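Local coordinates for subtilisin-like protein (Prochloron didemni, PDB 3ZXY) that probably cleaves peptide chains as a subtilisin-family serine endopeptidase, this chain being the protease domain of the longer PatA protein, at residues 227-230 with 234-237; 114-119 with 145-150; 194-197 with 203-206. The protein carries 1 engineered substitution. One frame throughout, in Å; residues are numbered along the deposited sequence.

Three different kinds of surface contact are illustrated here in one subtilase fold, a parallel sheet flanked by helices. Interactions 2 and 3 lie nearer the predicted charge relay system: the side chain of N147 is about 11 Å, and that of I195 about 9 Å, from that of A211, the engineered residue at the predicted nucleophile position, and the side chain of E205 is about 10 Å from that of H51. The nearest atoms of interactions 2 and 3 are about 11 Å apart. Interaction 3 precedes helix 210-230, whose far end enters interaction 1, about 30 Å away between centres. Interaction 1 lies away from the annotated sites, across the chain's centre from interaction 2, with about 32 Å between their centres.

Interaction 1: 227-230 with 234-237; sequences EQVR and TPDP
Q228, near the end of helix 210-230, reaches across to the backbone of D236, a compact example of a side-chain amide that accepts a backbone N-H in the turn between two helices. From CB the chain leaves with CG anti to the carbonyl carbon (chi1 -70°) and then runs extended, which carries the amide to the 234-237 segment; the side chain also packs on L276 of helix 269-278 and on V240 of helix 237-247. CD brings OE1 to the D236 N-H, D236 N to Q228 OE1 being 2.9 Å, with an N-H...O angle of 157° and the donor tilted 30° from the amide's carbonyl plane. The same oxygen, Q228 OE1, sits 3.5 Å from P235 CA, while Q228 NE2 lies 4.0 Å from D236 CB. One residue on, the CG2 branch of V229 meets P235 CG at 3.7 Å, the two side chains crossing at a slant. D236 itself is the N-cap of helix 237-247: its OD1 accepts from K239 N and N137 ND2. With an alanine here the acceptor is gone, and the D236 N-H would probably lose its mate while a gap opened beside L276. The chemistry implies a division of labour: Q228 binds the backbone N-H of the capping residue, whose carboxylate caps the next helix.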
loop_
_atom_site.group_PDB
_atom_site.type_symbol
_atom_site.label_atom_id
_atom_site.label_comp_id
_atom_site.label_asym_id
_atom_site.label_seq_id
_atom_site.Cartn_x
_atom_site.Cartn_y
_atom_site.Cartn_z
ATOM N N GLU A 227 -1.333 -15.259 7.655
ATOM C CA GLU A 227 -2.155 -16.050 8.561
ATOM C C GLU A 227 -2.977 -17.098 7.817
ATOM O O GLU A 227 -3.130 -18.217 8.293
ATOM C CB GLU A 227 -3.054 -15.132 9.390
ATOM C CG GLU A 227 -3.529 -15.785 10.678
ATOM C CD GLU A 227 -2.392 -16.055 11.652
ATOM O OE1 GLU A 227 -1.376 -15.306 11.647
ATOM O OE2 GLU A 227 -2.502 -17.021 12.434
ATOM N N GLN A 228 -3.528 -16.747 6.662
ATOM C CA GLN A 228 -4.243 -17.722 5.864
ATOM C C GLN A 228 -3.346 -18.902 5.527
ATOM O O GLN A 228 -3.761 -20.057 5.663
ATOM C CB GLN A 228 -4.815 -17.092 4.587
ATOM C CG GLN A 228 -5.968 -16.139 4.842
ATOM C CD GLN A 228 -6.454 -15.428 3.594
ATOM O OE1 GLN A 228 -5.704 -15.197 2.662
ATOM N NE2 GLN A 228 -7.725 -15.018 3.603
ATOM N N VAL A 229 -2.112 -18.629 5.095
ATOM C CA VAL A 229 -1.160 -19.695 4.773
ATOM C C VAL A 229 -0.916 -20.594 6.001
ATOM O O VAL A 229 -0.905 -21.824 5.909
ATOM C CB VAL A 229 0.175 -19.118 4.270
ATOM C CG1 VAL A 229 1.222 -20.206 4.060
ATOM C CG2 VAL A 229 -0.054 -18.351 2.976
ATOM N N ARG A 230 -0.715 -19.972 7.156
ATOM C CA ARG A 230 -0.476 -20.735 8.374
ATOM C C ARG A 230 -1.642 -21.682 8.674
ATOM O O ARG A 230 -1.444 -22.815 9.133
ATOM C CB ARG A 230 -0.291 -19.789 9.548
ATOM C CG ARG A 230 -0.330 -20.516 10.860
ATOM C CD ARG A 230 -0.007 -19.618 12.000
ATOM N NE ARG A 230 -0.063 -20.404 13.213
ATOM C CZ ARG A 230 -1.003 -20.307 14.138
ATOM N NH1 ARG A 230 -1.962 -19.400 14.024
ATOM N NH2 ARG A 230 -0.923 -21.066 15.213
ATOM N N THR A 234 -5.565 -21.329 1.016
ATOM C CA THR A 234 -4.989 -20.639 -0.127
ATOM C C THR A 234 -5.063 -19.134 0.146
ATOM O O THR A 234 -6.106 -18.648 0.542
ATOM C CB THR A 234 -5.780 -20.940 -1.407
ATOM O OG1 THR A 234 -5.871 -22.355 -1.588
ATOM C CG2 THR A 234 -5.096 -20.315 -2.616
ATOM N N PRO A 235 -3.958 -18.401 -0.054
ATOM C CA PRO A 235 -4.073 -16.954 0.159
ATOM C C PRO A 235 -5.148 -16.329 -0.737
ATOM O O PRO A 235 -5.248 -16.677 -1.908
ATOM C CB PRO A 235 -2.690 -16.420 -0.232
ATOM C CG PRO A 235 -1.775 -17.581 -0.253
ATOM C CD PRO A 235 -2.601 -18.800 -0.465
ATOM N N ASP A 236 -5.937 -15.417 -0.170
ATOM C CA ASP A 236 -7.092 -14.848 -0.867
ATOM C C ASP A 236 -7.115 -13.344 -0.633
ATOM O O ASP A 236 -7.734 -12.852 0.326
ATOM C CB ASP A 236 -8.371 -15.513 -0.349
ATOM C CG ASP A 236 -9.612 -15.160 -1.155
ATOM O OD1 ASP A 236 -9.605 -14.175 -1.932
ATOM O OD2 ASP A 236 -10.644 -15.890 -0.978
ATOM N N PRO A 237 -6.396 -12.604 -1.484
ATOM C CA PRO A 237 -6.269 -11.175 -1.295
ATOM C C PRO A 237 -7.593 -10.427 -1.280
ATOM O O PRO A 237 -7.749 -9.499 -0.469
ATOM C CB PRO A 237 -5.364 -10.753 -2.459
ATOM C CG PRO A 237 -4.473 -11.960 -2.609
ATOM C CD PRO A 237 -5.428 -13.112 -2.472
#

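Interaction 2: 114-119 with 145-150; sequences GELTDF and GNNGCD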
loop_
_atom_site.group_PDB
_atom_site.type_symbol
_atom_site.label_atom_id
_atom_site.label_comp_id
_atom_site.label_asym_id
_atom_site.label_seq_id
_atom_site.Cartn_x
_atom_site.Cartn_y
_atom_site.Cartn_z
ATOM N N GLY A 114 -1.325 8.341 -7.350
ATOM C CA GLY A 114 -2.532 8.371 -8.158
ATOM C C GLY A 114 -2.702 9.723 -8.799
ATOM O O GLY A 114 -1.791 10.555 -8.768
ATOM N N GLU A 115 -3.867 9.923 -9.403
ATOM C CA GLU A 115 -4.193 11.148 -10.107
ATOM C C GLU A 115 -5.604 11.550 -9.716
ATOM O O GLU A 115 -6.497 10.710 -9.657
ATOM C CB GLU A 115 -4.126 10.922 -11.631
ATOM C CG GLU A 115 -4.480 12.138 -12.465
ATOM C CD GLU A 115 -3.973 12.076 -13.895
ATOM O OE1 GLU A 115 -3.687 10.967 -14.400
ATOM O OE2 GLU A 115 -3.852 13.161 -14.517
ATOM N N LEU A 116 -5.811 12.839 -9.484
ATOM C CA LEU A 116 -7.120 13.384 -9.212
ATOM C C LEU A 116 -7.998 13.293 -10.462
ATOM O O LEU A 116 -7.520 13.532 -11.581
ATOM C CB LEU A 116 -6.972 14.853 -8.783
ATOM C CG LEU A 116 -8.210 15.623 -8.364
ATOM C CD1 LEU A 116 -8.811 15.042 -7.100
ATOM C CD2 LEU A 116 -7.842 17.103 -8.184
ATOM N N THR A 117 -9.282 12.982 -10.247
ATOM C CA THR A 117 -10.269 12.783 -11.306
ATOM C C THR A 117 -11.553 13.518 -10.957
ATOM O O THR A 117 -11.707 13.986 -9.835
ATOM C CB THR A 117 -10.645 11.302 -11.435
ATOM O OG1 THR A 117 -11.369 10.900 -10.260
ATOM C CG2 THR A 117 -9.419 10.451 -11.615
ATOM N N ASP A 118 -12.470 13.634 -11.919
ATOM C CA ASP A 118 -13.809 14.169 -11.645
ATOM C C ASP A 118 -14.708 13.151 -10.914
ATOM O O ASP A 118 -15.388 13.509 -9.944
ATOM C CB ASP A 118 -14.499 14.591 -12.949
ATOM C CG ASP A 118 -13.924 15.858 -13.539
ATOM O OD1 ASP A 118 -13.222 16.596 -12.822
ATOM O OD2 ASP A 118 -14.201 16.127 -14.729
ATOM N N PHE A 119 -14.698 11.909 -11.395
ATOM C CA PHE A 119 -15.641 10.861 -10.985
ATOM C C PHE A 119 -15.019 9.497 -10.795
ATOM O O PHE A 119 -15.744 8.510 -10.783
ATOM C CB PHE A 119 -16.682 10.650 -12.073
ATOM C CG PHE A 119 -17.456 11.861 -12.388
ATOM C CD1 PHE A 119 -18.312 12.389 -11.449
ATOM C CD2 PHE A 119 -17.321 12.480 -13.602
ATOM C CE1 PHE A 119 -19.031 13.521 -11.720
ATOM C CE2 PHE A 119 -18.042 13.609 -13.898
ATOM C CZ PHE A 119 -18.903 14.134 -12.951
ATOM N N GLY A 145 -5.286 10.092 -1.687
ATOM C CA GLY A 145 -4.916 11.465 -2.021
ATOM C C GLY A 145 -5.142 12.420 -0.871
ATOM O O GLY A 145 -6.011 12.194 -0.026
ATOM N N ASN A 146 -4.401 13.526 -0.873
ATOM C CA ASN A 146 -4.341 14.446 0.268
ATOM C C ASN A 146 -5.120 15.739 0.082
ATOM O O ASN A 146 -5.037 16.640 0.919
ATOM C CB ASN A 146 -2.898 14.823 0.583
ATOM C CG ASN A 146 -2.010 13.651 0.914
ATOM O OD1 ASN A 146 -2.483 12.550 1.210
ATOM N ND2 ASN A 146 -0.694 13.893 0.887
ATOM N N ASN A 147 -5.874 15.872 -1.009
ATOM C CA ASN A 147 -6.502 17.158 -1.309
ATOM C C ASN A 147 -7.472 17.608 -0.207
ATOM O O ASN A 147 -7.650 18.809 0.040
ATOM C CB ASN A 147 -7.222 17.136 -2.675
ATOM C CG ASN A 147 -6.374 16.526 -3.784
ATOM O OD1 ASN A 147 -6.140 15.305 -3.808
ATOM N ND2 ASN A 147 -5.897 17.384 -4.703
ATOM N N GLY A 148 -8.132 16.637 0.411
ATOM C CA GLY A 148 -9.106 16.923 1.455
ATOM C C GLY A 148 -10.495 17.204 0.939
ATOM O O GLY A 148 -11.329 17.748 1.666
ATOM N N CYS A 149 -10.755 16.800 -0.299
ATOM C CA CYS A 149 -12.015 17.091 -0.971
ATOM C C CYS A 149 -12.903 15.875 -1.078
ATOM O O CYS A 149 -12.465 14.743 -0.889
ATOM C CB CYS A 149 -11.809 17.641 -2.397
ATOM S SG CYS A 149 -10.573 16.992 -3.547
ATOM N N ASP A 150 -14.156 16.159 -1.407
ATOM C CA ASP A 150 -15.147 15.151 -1.753
ATOM C C ASP A 150 -14.826 14.767 -3.194
ATOM O O ASP A 150 -15.518 15.166 -4.134
ATOM C CB ASP A 150 -16.537 15.781 -1.613
ATOM C CG ASP A 150 -17.665 14.842 -1.969
ATOM O OD1 ASP A 150 -17.397 13.622 -2.088
ATOM O OD2 ASP A 150 -18.795 15.331 -2.126
#
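L116 reaches toward N147 and C149 where a small two-stranded antiparallel sheet, 115-117 with 152-154, meets the loop that follows core strand 139-143 of the subtilase fold; backbone bonds of E115 with V154 and of T117 with L152 join the two strands. The contact is a lesson in economy, burying 97 Å² in all, with no hydrogen bond between the two segments.

Its apolar part belongs to one methyl of L116. CG stands anti to the backbone N (chi1 -176°), and from there CD1 makes a loose approach to the sulfur of C149, which is held in a disulfide with C151: L116 CD1 and C149 SG are 4.4 Å apart.

The other methyl, CD2, has a polar neighbour, the amide nitrogen of N147, and here the two side chains cross at a slant. This is a methyl beside an amide rather than a hydrogen bond. The amide's polar bonding lies outside the two segments, for N147 OD1 accepts from N178 ND2 and from H153 NE2, two bonds that settle the rotation of the group. By sequence the adjacent N146 probably corresponds to the oxyanion-hole asparagine of subtilisins, and its OD1 accepts the T210 N-H. With its oxygen engaged in this way, N147 presents its nitrogen to the leucine, ND2 lying 4.0 Å from L116 CD2.

Interaction 3: 194-197 with 203-206; sequences DILG and GTER
The carbonyl oxygen of E205 is gripped twice: it accepts the G197 N-H across the hairpin, G197 N to E205 O being 2.9 Å, and it also takes a hydrogen bond from H54 NE2. The return bond, E205 N to G197 O, is likewise 2.9 Å, so G197 and E205 form a hydrogen-bonded antiparallel pair in strands whose directions differ by 163°. The next pair, L196 with R206, is non-hydrogen-bonded, and there R206 CA comes within 3.3 Å of I195 O in a CA-H...O contact.

The longest reach belongs to R206. Its CG stands beside the backbone N (chi1 -68°) and the chain then extends to NE, passing beside the D194 carbonyl, until R206 NH1 meets D194 O at 2.9 Å. The donor comes nearly in line with the C=O bond, and the oxygen lies almost exactly in the guanidinium plane. One face of the same group rests on L196 CB, toward the rim, with L196 CB 3.8 Å from R206 NH1. The carbonyl thus restrains the turn of the flat group while the leucine supports it from one side.

L196 also meets T204: its CD1 lies 3.7 Å from both T204 CB and T204 OG1. T204 rests against the opposite strand as well, its CB 3.3 Å from G197 O.

At the start of the first strand, D194 and I195 both face L207 in a G1 beta bulge, with D194 at positive phi (54°). The whole is a bulged beta hairpin, 195-198 with 204-207. Its second strand runs directly into the segment carrying the predicted nucleophile position, here the engineered A211, at the head of helix 210-230, as in other subtilisins.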
loop_
_atom_site.group_PDB
_atom_site.type_symbol
_atom_site.label_atom_id
_atom_site.label_comp_id
_atom_site.label_asym_id
_atom_site.label_seq_id
_atom_site.Cartn_x
_atom_site.Cartn_y
_atom_site.Cartn_z
ATOM N N ASP A 194 3.136 11.668 10.630
ATOM C CA ASP A 194 4.476 11.479 11.191
ATOM C C ASP A 194 4.877 10.004 11.242
ATOM O O ASP A 194 5.333 9.479 12.274
ATOM C CB ASP A 194 4.562 12.143 12.563
ATOM C CG ASP A 194 4.345 13.644 12.498
ATOM O OD1 ASP A 194 4.793 14.268 11.509
ATOM O OD2 ASP A 194 3.750 14.207 13.447
ATOM N N ILE A 195 4.732 9.338 10.103
ATOM C CA ILE A 195 5.075 7.933 9.967
ATOM C C ILE A 195 6.578 7.769 9.695
ATOM O O ILE A 195 7.122 8.384 8.761
ATOM C CB ILE A 195 4.267 7.264 8.824
ATOM C CG1 ILE A 195 2.758 7.498 8.978
ATOM C CG2 ILE A 195 4.590 5.779 8.732
ATOM C CD1 ILE A 195 2.213 7.118 10.338
ATOM N N LEU A 196 7.236 6.958 10.527
ATOM C CA LEU A 196 8.692 6.739 10.430
ATOM C C LEU A 196 9.034 5.922 9.188
ATOM O O LEU A 196 8.372 4.937 8.867
ATOM C CB LEU A 196 9.184 6.001 11.677
ATOM C CG LEU A 196 10.696 5.799 11.810
ATOM C CD1 LEU A 196 11.445 7.118 11.938
ATOM C CD2 LEU A 196 10.959 4.894 13.002
ATOM N N GLY A 197 10.055 6.358 8.460
ATOM C CA GLY A 197 10.548 5.586 7.331
ATOM C C GLY A 197 11.984 5.964 7.020
ATOM O O GLY A 197 12.527 6.911 7.581
ATOM N N GLY A 203 19.690 7.331 7.343
ATOM C CA GLY A 203 18.873 8.121 8.242
ATOM C C GLY A 203 17.404 7.789 8.097
ATOM O O GLY A 203 17.012 6.924 7.307
ATOM N N THR A 204 16.593 8.460 8.897
ATOM C CA THR A 204 15.151 8.256 8.861
ATOM C C THR A 204 14.455 9.594 8.903
ATOM O O THR A 204 15.061 10.616 9.229
ATOM C CB THR A 204 14.666 7.414 10.051
ATOM O OG1 THR A 204 14.963 8.100 11.275
ATOM C CG2 THR A 204 15.356 6.053 10.048
ATOM N N GLU A 205 13.168 9.573 8.577
ATOM C CA GLU A 205 12.350 10.771 8.609
ATOM C C GLU A 205 10.922 10.356 8.909
ATOM O O GLU A 205 10.537 9.244 8.572
ATOM C CB GLU A 205 12.398 11.485 7.257
ATOM C CG GLU A 205 11.644 12.802 7.240
ATOM C CD GLU A 205 12.096 13.739 6.134
ATOM O OE1 GLU A 205 12.750 13.268 5.173
ATOM O OE2 GLU A 205 11.798 14.957 6.232
ATOM N N ARG A 206 10.165 11.248 9.549
ATOM C CA ARG A 206 8.718 11.058 9.733
ATOM C C ARG A 206 7.931 11.929 8.768
ATOM O O ARG A 206 8.104 13.161 8.732
ATOM C CB ARG A 206 8.309 11.370 11.168
ATOM C CG ARG A 206 8.864 10.337 12.135
ATOM C CD ARG A 206 8.394 10.537 13.567
ATOM N NE ARG A 206 8.861 9.451 14.433
ATOM C CZ ARG A 206 8.238 8.288 14.630
ATOM N NH1 ARG A 206 7.071 7.995 14.050
ATOM N NH2 ARG A 206 8.797 7.389 15.438
#